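Local coordinates for protein aminotransferase, classes I and II (Silicibacter pomeroyi DSS-3, PDB 3H14) that probably transfers amino groups between L-aspartate and 2-oxoglutarate with the help of pyridoxal 5'-phosphate, at residues M20-R25 with E333-A338; R79-W84 with A212-E217; R328-E333 with E376-A381. One frame throughout, in Å; residues are numbered along the deposited sequence.

Contact 1 of 3, residues M20-R25 with E333-A338; sequences MEAARR and EILEKA
The peptide group joining Ala22 to Ala23 is the flat surface on which Leu335 rests: methyl CD2 lies over one of its faces, 3.6 Å from Ala23 N. This is helix-to-helix packing in the smaller domain of a fold-type I aminotransferase, where the N-terminal helix 17-28 lies against helix 327-338. Alanine suits the first helix here, because a side chain ending at CB lets the branched leucine come down onto the backbone itself; the two CA atoms of Ala23 and Leu335 are 7.2 Å apart. Leu335 reaches over with CG anti to its own N (chi1 -174°), which sends both methyls toward the alanines. CD1 keeps a looser distance of 4.4 Å from Ala23 CB. No hydrogen bond joins the segments; methyl groups and the peptide backbone meet by van der Waals contact. Leu335 also touches Ile33 in the loop that follows helix 17-28. Another side of helix 327-338 faces helix 365-381, where Ile334 packs on Leu375. Ala22 CB and Leu335 CD2 are 3.3 Å apart, a little closer than carbons usually come, and the excess may lie within the error of the model.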
HETATM    1  N   MSE A  20      17.041   2.531   6.985  1.00 38.68           N
HETATM    2  CA  MSE A  20      16.572   3.877   7.305  1.00 40.82           C
HETATM    3  C   MSE A  20      17.396   4.587   8.372  1.00 38.40           C
HETATM    4  O   MSE A  20      17.625   5.796   8.263  1.00 38.37           O
HETATM    5  CB  MSE A  20      15.127   3.863   7.774  1.00 40.60           C
HETATM    6  CG  MSE A  20      14.174   3.587   6.687  1.00 42.95           C
HETATM    7 SE   MSE A  20      12.434   3.265   7.484  1.00 50.59          SE
HETATM    8  CE  MSE A  20      11.530   4.886   6.874  1.00 42.59           C
ATOM      9  N   GLU A  21      17.806   3.848   9.400  1.00 36.46           N
ATOM     10  CA  GLU A  21      18.667   4.391  10.448  1.00 35.40           C
ATOM     11  C   GLU A  21      20.068   4.623   9.903  1.00 34.33           C
ATOM     12  O   GLU A  21      20.645   5.680  10.120  1.00 33.39           O
ATOM     13  CB  GLU A  21      18.734   3.450  11.664  1.00 35.68           C
ATOM     14  N   ALA A  22      20.620   3.632   9.194  1.00 33.19           N
ATOM     15  CA  ALA A  22      21.913   3.810   8.537  1.00 32.33           C
ATOM     16  C   ALA A  22      21.873   5.002   7.563  1.00 31.31           C
ATOM     17  O   ALA A  22      22.869   5.693   7.415  1.00 30.89           O
ATOM     18  CB  ALA A  22      22.355   2.522   7.799  1.00 32.71           C
ATOM     19  N   ALA A  23      20.731   5.216   6.902  1.00 30.12           N
ATOM     20  CA  ALA A  23      20.562   6.339   5.966  1.00 30.54           C
ATOM     21  C   ALA A  23      20.639   7.676   6.727  1.00 30.87           C
ATOM     22  O   ALA A  23      21.296   8.619   6.286  1.00 29.16           O
ATOM     23  CB  ALA A  23      19.242   6.230   5.202  1.00 29.41           C
ATOM     24  N   ARG A  24      19.966   7.717   7.878  1.00 32.06           N
ATOM     25  CA  ARG A  24      20.008   8.855   8.810  1.00 32.68           C
ATOM     26  C   ARG A  24      21.418   9.134   9.314  1.00 32.55           C
ATOM     27  O   ARG A  24      21.838  10.291   9.352  1.00 32.17           O
ATOM     28  CB  ARG A  24      19.041   8.604   9.996  1.00 33.09           C
ATOM     29  CG  ARG A  24      19.079   9.673  11.127  1.00 34.20           C
ATOM     30  CD  ARG A  24      18.536   9.163  12.489  1.00 36.63           C
ATOM     31  NE  ARG A  24      19.445   8.174  13.087  1.00 41.53           N
ATOM     32  CZ  ARG A  24      19.157   6.885  13.336  1.00 44.28           C
ATOM     33  NH1 ARG A  24      17.946   6.369  13.079  1.00 45.81           N
ATOM     34  NH2 ARG A  24      20.100   6.096  13.864  1.00 44.23           N
ATOM     35  N   ARG A  25      22.144   8.090   9.710  1.00 32.83           N
ATOM     36  CA  ARG A  25      23.542   8.227  10.113  1.00 33.83           C
ATOM     37  C   ARG A  25      24.438   8.757   8.980  1.00 31.85           C
ATOM     38  O   ARG A  25      25.318   9.582   9.217  1.00 30.95           O
ATOM     39  CB  ARG A  25      24.106   6.900  10.620  1.00 34.13           C
ATOM     40  CG  ARG A  25      23.563   6.453  11.983  1.00 37.17           C
ATOM     41  CD  ARG A  25      24.065   5.048  12.360  1.00 39.57           C
ATOM     42  NE  ARG A  25      25.502   4.866  12.079  1.00 45.06           N
ATOM     43  CZ  ARG A  25      26.045   3.987  11.221  1.00 47.21           C
ATOM     44  NH1 ARG A  25      27.372   3.950  11.090  1.00 46.75           N
ATOM     45  NH2 ARG A  25      25.299   3.136  10.497  1.00 50.35           N
ATOM     46  N   GLU A 333      24.873  -2.849   1.751  1.00 20.85           N
ATOM     47  CA  GLU A 333      26.056  -2.592   0.906  1.00 21.81           C
ATOM     48  C   GLU A 333      25.727  -1.512  -0.131  1.00 21.44           C
ATOM     49  O   GLU A 333      26.578  -0.649  -0.445  1.00 22.99           O
ATOM     50  CB  GLU A 333      26.516  -3.910   0.233  1.00 21.62           C
ATOM     51  CG  GLU A 333      27.550  -3.756  -0.892  1.00 22.47           C
ATOM     52  CD  GLU A 333      27.785  -5.022  -1.773  1.00 25.29           C
ATOM     53  OE1 GLU A 333      27.116  -6.085  -1.617  1.00 29.82           O
ATOM     54  OE2 GLU A 333      28.663  -4.931  -2.658  1.00 33.01           O
ATOM     55  N   ILE A 334      24.526  -1.569  -0.691  1.00 20.48           N
ATOM     56  CA  ILE A 334      24.070  -0.578  -1.665  1.00 20.58           C
ATOM     57  C   ILE A 334      24.088   0.810  -0.991  1.00 20.89           C
ATOM     58  O   ILE A 334      24.626   1.793  -1.562  1.00 19.20           O
ATOM     59  CB  ILE A 334      22.679  -0.930  -2.249  1.00 20.89           C
ATOM     60  CG1 ILE A 334      22.756  -2.130  -3.200  1.00 19.92           C
ATOM     61  CG2 ILE A 334      22.036   0.212  -3.070  1.00 20.30           C
ATOM     62  CD1 ILE A 334      21.385  -2.744  -3.490  1.00 20.45           C
ATOM     63  N   LEU A 335      23.576   0.865   0.232  1.00 20.98           N
ATOM     64  CA  LEU A 335      23.595   2.119   1.021  1.00 22.19           C
ATOM     65  C   LEU A 335      24.989   2.657   1.257  1.00 23.08           C
ATOM     66  O   LEU A 335      25.259   3.838   1.050  1.00 22.78           O
ATOM     67  CB  LEU A 335      22.920   1.910   2.378  1.00 22.34           C
ATOM     68  CG  LEU A 335      22.774   3.206   3.197  1.00 21.01           C
ATOM     69  CD1 LEU A 335      21.996   4.254   2.410  1.00 21.85           C
ATOM     70  CD2 LEU A 335      22.140   2.857   4.532  1.00 22.69           C
ATOM     71  N   GLU A 336      25.846   1.803   1.794  1.00 25.65           N
ATOM     72  CA  GLU A 336      27.212   2.182   2.176  1.00 26.48           C
ATOM     73  C   GLU A 336      27.974   2.644   0.941  1.00 25.85           C
ATOM     74  O   GLU A 336      28.587   3.729   0.934  1.00 25.30           O
ATOM     75  CB  GLU A 336      27.905   0.992   2.857  1.00 26.86           C
ATOM     76  CG  GLU A 336      29.445   1.034   2.957  1.00 29.17           C
ATOM     77  CD  GLU A 336      30.082  -0.259   3.571  1.00 32.56           C
ATOM     78  OE1 GLU A 336      29.752  -1.404   3.116  1.00 39.47           O
ATOM     79  OE2 GLU A 336      30.923  -0.124   4.507  1.00 37.42           O
ATOM     80  N   LYS A 337      27.884   1.861  -0.130  1.00 25.25           N
ATOM     81  CA  LYS A 337      28.794   2.026  -1.253  1.00 24.39           C
ATOM     82  C   LYS A 337      28.218   2.886  -2.373  1.00 24.09           C
ATOM     83  O   LYS A 337      28.969   3.631  -2.998  1.00 23.90           O
ATOM     84  CB  LYS A 337      29.274   0.636  -1.771  1.00 24.79           C
ATOM     85  N   ALA A 338      26.914   2.777  -2.641  1.00 22.40           N
ATOM     86  CA  ALA A 338      26.211   3.578  -3.652  1.00 22.40           C
ATOM     87  C   ALA A 338      25.510   4.841  -3.128  1.00 20.64           C
ATOM     88  O   ALA A 338      25.157   5.704  -3.922  1.00 20.62           O
ATOM     89  CB  ALA A 338      25.186   2.719  -4.441  1.00 21.34           C
TER

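Contact 2 of 3, residues R79-W84 with A212-E217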
ATOM      1  N   ARG A  79     -18.966  10.636  -4.885  1.00 28.61           N
ATOM      2  CA  ARG A  79     -18.815  11.212  -6.228  1.00 29.02           C
ATOM      3  C   ARG A  79     -17.569  10.663  -6.949  1.00 28.75           C
ATOM      4  O   ARG A  79     -17.600  10.400  -8.155  1.00 27.64           O
ATOM      5  CB  ARG A  79     -18.754  12.742  -6.128  1.00 29.67           C
ATOM      6  CG  ARG A  79     -18.579  13.492  -7.447  1.00 30.79           C
ATOM      7  CD  ARG A  79     -18.767  14.997  -7.236  1.00 33.03           C
ATOM      8  NE  ARG A  79     -17.697  15.779  -7.859  1.00 35.77           N
ATOM      9  CZ  ARG A  79     -17.384  17.028  -7.522  1.00 38.44           C
ATOM     10  NH1 ARG A  79     -18.041  17.658  -6.546  1.00 40.98           N
ATOM     11  NH2 ARG A  79     -16.382  17.645  -8.146  1.00 39.59           N
ATOM     12  N   LEU A  80     -16.468  10.492  -6.211  1.00 27.77           N
ATOM     13  CA  LEU A  80     -15.256   9.887  -6.779  1.00 26.82           C
ATOM     14  C   LEU A  80     -15.524   8.499  -7.395  1.00 26.89           C
ATOM     15  O   LEU A  80     -14.972   8.165  -8.459  1.00 26.84           O
ATOM     16  CB  LEU A  80     -14.122   9.847  -5.715  1.00 26.64           C
ATOM     17  CG  LEU A  80     -12.841   9.043  -6.021  1.00 26.91           C
ATOM     18  CD1 LEU A  80     -11.610   9.649  -5.359  1.00 23.84           C
ATOM     19  CD2 LEU A  80     -12.990   7.613  -5.606  1.00 25.49           C
ATOM     20  N   TYR A  81     -16.398   7.709  -6.770  1.00 26.57           N
ATOM     21  CA  TYR A  81     -16.688   6.360  -7.262  1.00 26.94           C
ATOM     22  C   TYR A  81     -17.412   6.389  -8.599  1.00 28.35           C
ATOM     23  O   TYR A  81     -17.162   5.536  -9.448  1.00 28.91           O
ATOM     24  CB  TYR A  81     -17.407   5.501  -6.202  1.00 26.23           C
ATOM     25  CG  TYR A  81     -16.423   4.950  -5.162  1.00 24.90           C
ATOM     26  CD1 TYR A  81     -15.713   3.788  -5.404  1.00 25.82           C
ATOM     27  CD2 TYR A  81     -16.154   5.641  -3.978  1.00 24.17           C
ATOM     28  CE1 TYR A  81     -14.799   3.285  -4.493  1.00 23.35           C
ATOM     29  CE2 TYR A  81     -15.225   5.150  -3.050  1.00 26.06           C
ATOM     30  CZ  TYR A  81     -14.543   3.968  -3.322  1.00 25.17           C
ATOM     31  OH  TYR A  81     -13.627   3.457  -2.409  1.00 22.31           O
ATOM     32  N   GLY A  82     -18.289   7.369  -8.797  1.00 28.82           N
ATOM     33  CA  GLY A  82     -18.899   7.570 -10.106  1.00 30.40           C
ATOM     34  C   GLY A  82     -17.883   8.028 -11.149  1.00 30.48           C
ATOM     35  O   GLY A  82     -17.785   7.458 -12.236  1.00 31.19           O
ATOM     36  N   GLU A  83     -17.120   9.053 -10.805  1.00 30.57           N
ATOM     37  CA  GLU A  83     -16.205   9.663 -11.748  1.00 30.95           C
ATOM     38  C   GLU A  83     -15.032   8.734 -12.100  1.00 31.07           C
ATOM     39  O   GLU A  83     -14.631   8.671 -13.248  1.00 31.71           O
ATOM     40  CB  GLU A  83     -15.714  11.005 -11.200  1.00 30.89           C
ATOM     41  CG  GLU A  83     -16.830  12.049 -11.123  1.00 32.64           C
ATOM     42  CD  GLU A  83     -16.384  13.399 -10.602  1.00 33.72           C
ATOM     43  OE1 GLU A  83     -15.208  13.554 -10.197  1.00 37.53           O
ATOM     44  OE2 GLU A  83     -17.228  14.326 -10.574  1.00 37.76           O
ATOM     45  N   TRP A  84     -14.503   8.000 -11.124  1.00 29.77           N
ATOM     46  CA  TRP A  84     -13.379   7.081 -11.376  1.00 29.72           C
ATOM     47  C   TRP A  84     -13.794   5.701 -11.919  1.00 29.40           C
ATOM     48  O   TRP A  84     -13.065   5.133 -12.730  1.00 30.53           O
ATOM     49  CB  TRP A  84     -12.545   6.921 -10.099  1.00 28.76           C
ATOM     50  CG  TRP A  84     -11.563   8.023  -9.884  1.00 28.27           C
ATOM     51  CD1 TRP A  84     -11.515   9.214 -10.523  1.00 28.44           C
ATOM     52  CD2 TRP A  84     -10.485   8.028  -8.944  1.00 27.87           C
ATOM     53  NE1 TRP A  84     -10.474   9.965 -10.052  1.00 29.32           N
ATOM     54  CE2 TRP A  84      -9.811   9.253  -9.091  1.00 28.55           C
ATOM     55  CE3 TRP A  84     -10.010   7.105  -8.006  1.00 28.49           C
ATOM     56  CZ2 TRP A  84      -8.700   9.590  -8.318  1.00 28.21           C
ATOM     57  CZ3 TRP A  84      -8.905   7.430  -7.263  1.00 28.25           C
ATOM     58  CH2 TRP A  84      -8.263   8.666  -7.417  1.00 28.33           C
ATOM     59  N   ALA A 212      -7.382   0.692 -12.651  1.00 26.02           N
ATOM     60  CA  ALA A 212      -7.670   0.043 -11.376  1.00 25.42           C
ATOM     61  C   ALA A 212      -9.128  -0.352 -11.385  1.00 25.06           C
ATOM     62  O   ALA A 212      -9.963   0.334 -11.993  1.00 25.31           O
ATOM     63  CB  ALA A 212      -7.360   0.962 -10.181  1.00 25.04           C
ATOM     64  N   VAL A 213      -9.416  -1.499 -10.774  1.00 24.65           N
ATOM     65  CA  VAL A 213     -10.786  -1.999 -10.674  1.00 24.13           C
ATOM     66  C   VAL A 213     -11.222  -2.024  -9.218  1.00 23.65           C
ATOM     67  O   VAL A 213     -10.668  -2.766  -8.443  1.00 23.17           O
ATOM     68  CB  VAL A 213     -10.938  -3.426 -11.250  1.00 24.57           C
ATOM     69  CG1 VAL A 213     -12.398  -3.837 -11.189  1.00 24.48           C
ATOM     70  CG2 VAL A 213     -10.424  -3.494 -12.700  1.00 23.64           C
ATOM     71  N   THR A 214     -12.217  -1.220  -8.842  1.00 23.98           N
ATOM     72  CA  THR A 214     -12.742  -1.307  -7.484  1.00 24.06           C
ATOM     73  C   THR A 214     -13.550  -2.586  -7.348  1.00 24.59           C
ATOM     74  O   THR A 214     -14.248  -2.979  -8.272  1.00 24.20           O
ATOM     75  CB  THR A 214     -13.585  -0.076  -7.031  1.00 23.93           C
ATOM     76  OG1 THR A 214     -13.972  -0.261  -5.666  1.00 24.92           O
ATOM     77  CG2 THR A 214     -14.852   0.101  -7.830  1.00 24.67           C
ATOM     78  N   ALA A 215     -13.409  -3.258  -6.206  1.00 24.60           N
ATOM     79  CA  ALA A 215     -14.205  -4.435  -5.898  1.00 25.10           C
ATOM     80  C   ALA A 215     -15.698  -4.156  -5.982  1.00 25.67           C
ATOM     81  O   ALA A 215     -16.472  -5.072  -6.245  1.00 26.24           O
ATOM     82  CB  ALA A 215     -13.868  -4.967  -4.536  1.00 24.29           C
ATOM     83  N   LEU A 216     -16.090  -2.900  -5.781  1.00 26.01           N
ATOM     84  CA  LEU A 216     -17.498  -2.458  -5.939  1.00 26.81           C
ATOM     85  C   LEU A 216     -18.071  -2.642  -7.356  1.00 27.71           C
ATOM     86  O   LEU A 216     -19.266  -2.723  -7.521  1.00 29.14           O
ATOM     87  CB  LEU A 216     -17.634  -1.006  -5.487  1.00 25.77           C
ATOM     88  CG  LEU A 216     -17.166  -0.792  -4.036  1.00 25.92           C
ATOM     89  CD1 LEU A 216     -17.338   0.645  -3.643  1.00 26.61           C
ATOM     90  CD2 LEU A 216     -17.944  -1.672  -3.075  1.00 27.68           C
ATOM     91  N   GLU A 217     -17.223  -2.731  -8.365  1.00 28.98           N
ATOM     92  CA  GLU A 217     -17.666  -3.031  -9.734  1.00 29.27           C
ATOM     93  C   GLU A 217     -18.124  -4.486  -9.903  1.00 30.21           C
ATOM     94  O   GLU A 217     -18.733  -4.817 -10.922  1.00 31.06           O
ATOM     95  CB  GLU A 217     -16.549  -2.754 -10.738  1.00 29.14           C
ATOM     96  CG  GLU A 217     -16.206  -1.263 -10.984  1.00 30.25           C
ATOM     97  CD  GLU A 217     -15.042  -1.089 -11.947  1.00 30.67           C
ATOM     98  OE1 GLU A 217     -13.953  -0.603 -11.544  1.00 31.85           O
ATOM     99  OE2 GLU A 217     -15.196  -1.472 -13.121  1.00 33.23           O
TER
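Tyr81 meets Thr214 and Leu216 with one side of its ring. CE1 is 3.8 Å from Thr214 OG1, which sits at the ring edge near its plane, and equally 3.8 Å from Leu216 CD1, which approaches at a slant. The leucine methyl also lies 4.0 Å from Tyr81 CD1, so it spans that flank of the ring. Both side chains run across the tyrosine at about a right angle, and no hydrogen bond links the segments.

Further out, each end of the pair is pinned. The Tyr81 hydroxyl is hydrogen-bonded to Trp241 NE1, which holds the far end of the ring, while Leu80 CD2 covers part of one ring face. Tyrosine fits because its ring is buried among apolar groups, yet its hydroxyl finds a polar partner. Thr214 turns OG1 away from its own nitrogen (chi1 -177°) and toward OE1 of Glu201, whose OE2 accepts from Ala215 N, so one carboxylate grips both the threonine and the start of the turn; OG1 also receives a weak bond of 3.4 Å from Leu216 N. The short 3-10 turn 215-217 is tied back twice: Glu217 N donates to Thr214 O at 3.0 Å, and Glu217 OE1 accepts from Thr214 N at 3.3 Å, met on its anti side and out of the carboxylate plane. Leu216, carried on this turn, also touches Val224 and Val243 of strands 223-227 and 240-243. The whole is a helix and a strand-connecting loop packed on the seven-stranded mixed sheet of the large domain, the core of the fold-type I pyridoxal-phosphate enzymes.

Contact 3 of 3, residues R328-E333 with E376-A381; sequences RAFAAE and EAFMQA
Phe330, Glu333 and Phe378 all place CG anti to the backbone N, and this shared choice lets three side chains meet between two helices that stand well apart. For Phe378 the torsion (chi1 158°) points the ring straight across, where Glu333, extended beyond CG, and Phe330 come to its rim. Glu333 OE2 lies 3.5 Å from Phe378 CZ, near the ring plane, and the carboxylate stands 80° from that plane. The slightly positive ring hydrogens at this edge may suit the carboxylate, and the aliphatic Glu333 CG adds a contact of 3.8 Å to Phe378 CE1. The acid's main partner is Arg382, whose NE forms a salt bridge with OE2 just beyond the second helix.

Phe330 CE1 lies at the edge of the Phe378 ring, near its plane and 4.0 Å from Phe378 CE2, but from the Phe330 side the approach is oblique, so the rings are not stacked face on face. Met379, a selenomethionine here, folds its flexible chain so that CE comes within 4.2 Å of Phe330 CE1, at the edge of that ring. Large side chains suit these places: the axes of 328-333 and 376-381 are 13.2 Å apart at their closest, and long or aromatic side chains span the gap. Leu323 and Thr324, from the loop before helix 327-338, pack against Phe330 as well. The two segments, whose N-to-C directions differ by 114°, belong to the C-terminal small domain of the aminotransferase fold, with its helices packed against a small mixed sheet.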
ATOM      1  N   ARG A 328      19.193  -8.326   2.772  1.00 21.81           N
ATOM      2  CA  ARG A 328      19.426  -7.427   3.888  1.00 23.46           C
ATOM      3  C   ARG A 328      20.869  -6.908   3.849  1.00 22.47           C
ATOM      4  O   ARG A 328      21.116  -5.714   3.919  1.00 20.61           O
ATOM      5  CB  ARG A 328      19.166  -8.152   5.200  1.00 23.59           C
ATOM      6  CG  ARG A 328      19.185  -7.270   6.415  1.00 24.94           C
ATOM      7  CD  ARG A 328      18.817  -8.089   7.635  1.00 28.60           C
ATOM      8  NE  ARG A 328      18.534  -7.255   8.798  1.00 32.96           N
ATOM      9  CZ  ARG A 328      18.036  -7.714   9.944  1.00 33.06           C
ATOM     10  NH1 ARG A 328      17.775  -8.998  10.113  1.00 35.33           N
ATOM     11  NH2 ARG A 328      17.812  -6.877  10.935  1.00 34.77           N
ATOM     12  N   ALA A 329      21.814  -7.828   3.717  1.00 21.83           N
ATOM     13  CA  ALA A 329      23.210  -7.445   3.561  1.00 21.71           C
ATOM     14  C   ALA A 329      23.426  -6.650   2.280  1.00 20.86           C
ATOM     15  O   ALA A 329      24.236  -5.719   2.245  1.00 22.20           O
ATOM     16  CB  ALA A 329      24.157  -8.720   3.618  1.00 21.42           C
ATOM     17  N   PHE A 330      22.758  -7.042   1.202  1.00 20.62           N
ATOM     18  CA  PHE A 330      22.894  -6.379  -0.072  1.00 19.90           C
ATOM     19  C   PHE A 330      22.363  -4.949  -0.007  1.00 19.84           C
ATOM     20  O   PHE A 330      22.975  -4.044  -0.580  1.00 18.18           O
ATOM     21  CB  PHE A 330      22.156  -7.189  -1.158  1.00 20.28           C
ATOM     22  CG  PHE A 330      22.389  -6.736  -2.576  1.00 20.68           C
ATOM     23  CD1 PHE A 330      23.617  -6.305  -3.013  1.00 23.43           C
ATOM     24  CD2 PHE A 330      21.348  -6.791  -3.504  1.00 19.59           C
ATOM     25  CE1 PHE A 330      23.806  -5.904  -4.328  1.00 20.84           C
ATOM     26  CE2 PHE A 330      21.551  -6.406  -4.816  1.00 22.62           C
ATOM     27  CZ  PHE A 330      22.787  -5.970  -5.227  1.00 19.60           C
ATOM     28  N   ALA A 331      21.211  -4.743   0.642  1.00 19.22           N
ATOM     29  CA  ALA A 331      20.686  -3.395   0.790  1.00 19.03           C
ATOM     30  C   ALA A 331      21.688  -2.560   1.598  1.00 19.10           C
ATOM     31  O   ALA A 331      21.924  -1.396   1.313  1.00 21.14           O
ATOM     32  CB  ALA A 331      19.299  -3.414   1.489  1.00 18.28           C
ATOM     33  N   ALA A 332      22.281  -3.151   2.621  1.00 19.21           N
ATOM     34  CA  ALA A 332      23.220  -2.414   3.465  1.00 19.57           C
ATOM     35  C   ALA A 332      24.444  -1.978   2.649  1.00 20.46           C
ATOM     36  O   ALA A 332      24.981  -0.880   2.838  1.00 19.78           O
ATOM     37  CB  ALA A 332      23.641  -3.263   4.616  1.00 20.58           C
ATOM     38  N   GLU A 333      24.873  -2.849   1.751  1.00 20.85           N
ATOM     39  CA  GLU A 333      26.056  -2.592   0.906  1.00 21.81           C
ATOM     40  C   GLU A 333      25.727  -1.512  -0.131  1.00 21.44           C
ATOM     41  O   GLU A 333      26.578  -0.649  -0.445  1.00 22.99           O
ATOM     42  CB  GLU A 333      26.516  -3.910   0.233  1.00 21.62           C
ATOM     43  CG  GLU A 333      27.550  -3.756  -0.892  1.00 22.47           C
ATOM     44  CD  GLU A 333      27.785  -5.022  -1.773  1.00 25.29           C
ATOM     45  OE1 GLU A 333      27.116  -6.085  -1.617  1.00 29.82           O
ATOM     46  OE2 GLU A 333      28.663  -4.931  -2.658  1.00 33.01           O
ATOM     47  N   GLU A 376      24.094   2.181 -11.154  1.00 27.51           N
ATOM     48  CA  GLU A 376      24.896   1.761 -12.309  1.00 27.31           C
ATOM     49  C   GLU A 376      26.361   1.734 -12.007  1.00 27.68           C
ATOM     50  O   GLU A 376      27.023   0.757 -12.321  1.00 26.94           O
ATOM     51  CB  GLU A 376      24.664   2.675 -13.485  1.00 28.21           C
ATOM     52  CG  GLU A 376      23.276   2.563 -14.064  1.00 31.76           C
ATOM     53  CD  GLU A 376      23.207   2.871 -15.559  1.00 38.54           C
ATOM     54  OE1 GLU A 376      24.252   2.742 -16.239  1.00 42.20           O
ATOM     55  OE2 GLU A 376      22.094   3.201 -16.053  1.00 40.82           O
ATOM     56  N   ALA A 377      26.891   2.809 -11.420  1.00 26.81           N
ATOM     57  CA  ALA A 377      28.319   2.868 -11.114  1.00 26.73           C
ATOM     58  C   ALA A 377      28.703   1.810 -10.122  1.00 26.95           C
ATOM     59  O   ALA A 377      29.786   1.249 -10.213  1.00 26.20           O
ATOM     60  CB  ALA A 377      28.735   4.237 -10.583  1.00 26.56           C
ATOM     61  N   PHE A 378      27.829   1.572  -9.136  1.00 26.71           N
ATOM     62  CA  PHE A 378      28.102   0.610  -8.064  1.00 26.49           C
ATOM     63  C   PHE A 378      28.148  -0.787  -8.647  1.00 25.98           C
ATOM     64  O   PHE A 378      29.029  -1.567  -8.299  1.00 26.23           O
ATOM     65  CB  PHE A 378      27.017   0.716  -6.940  1.00 26.93           C
ATOM     66  CG  PHE A 378      26.864  -0.524  -6.053  1.00 26.41           C
ATOM     67  CD1 PHE A 378      27.723  -0.769  -5.002  1.00 28.53           C
ATOM     68  CD2 PHE A 378      25.809  -1.396  -6.236  1.00 28.46           C
ATOM     69  CE1 PHE A 378      27.551  -1.885  -4.185  1.00 28.39           C
ATOM     70  CE2 PHE A 378      25.653  -2.523  -5.417  1.00 26.00           C
ATOM     71  CZ  PHE A 378      26.522  -2.757  -4.408  1.00 26.58           C
HETATM   72  N   MSE A 379      27.185  -1.099  -9.495  1.00 26.36           N
HETATM   73  CA  MSE A 379      27.082  -2.440 -10.082  1.00 28.35           C
HETATM   74  C   MSE A 379      28.205  -2.719 -11.116  1.00 29.19           C
HETATM   75  O   MSE A 379      28.661  -3.848 -11.255  1.00 28.27           O
HETATM   76  CB  MSE A 379      25.728  -2.599 -10.728  1.00 29.30           C
HETATM   77  CG  MSE A 379      24.588  -2.579  -9.727  1.00 32.75           C
HETATM   78 SE   MSE A 379      24.557  -4.244  -8.655  1.00 42.35          SE
HETATM   79  CE  MSE A 379      25.907  -3.947  -7.396  1.00 36.05           C
ATOM     80  N   GLN A 380      28.642  -1.690 -11.823  1.00 30.67           N
ATOM     81  CA  GLN A 380      29.858  -1.789 -12.649  1.00 31.58           C
ATOM     82  C   GLN A 380      31.066  -2.219 -11.820  1.00 32.06           C
ATOM     83  O   GLN A 380      31.770  -3.160 -12.166  1.00 32.16           O
ATOM     84  CB  GLN A 380      30.196  -0.442 -13.261  1.00 32.20           C
ATOM     85  CG  GLN A 380      31.453  -0.490 -14.195  1.00 31.81           C
ATOM     86  CD  GLN A 380      31.157  -1.240 -15.471  1.00 35.02           C
ATOM     87  OE1 GLN A 380      30.011  -1.246 -15.920  1.00 38.70           O
ATOM     88  NE2 GLN A 380      32.182  -1.870 -16.078  1.00 33.77           N
ATOM     89  N   ALA A 381      31.310  -1.507 -10.729  1.00 32.78           N
ATOM     90  CA  ALA A 381      32.485  -1.747  -9.896  1.00 32.65           C
ATOM     91  C   ALA A 381      32.383  -3.026  -9.091  1.00 33.47           C
ATOM     92  O   ALA A 381      33.400  -3.521  -8.612  1.00 34.14           O
ATOM     93  CB  ALA A 381      32.712  -0.589  -8.980  1.00 33.11           C
TER

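How the contacts relate
From the N terminus, helix 17-28 opens contact 1, which closes only when the chain reaches 333-338, a loop of 307 residues. Contact 2 lies wholly within that span, closing its own loop of 127 residues between 79-84 and 212-217 in the large domain. Contact 3 opens at 328-333, before contact 1 has closed, and closes at 376-381 a loop of 42 residues, so these two cross along the chain. Both use helix 327-338, which therefore lies between helix 17-28 and helix 365-381; the segments overlap at Glu333, and Ile334 CG1 lies 3.7 Å from Phe378 CE2. Contact 2 sits on the opposite side of the chain's centre, its own centre about 40 Å from that of contact 1.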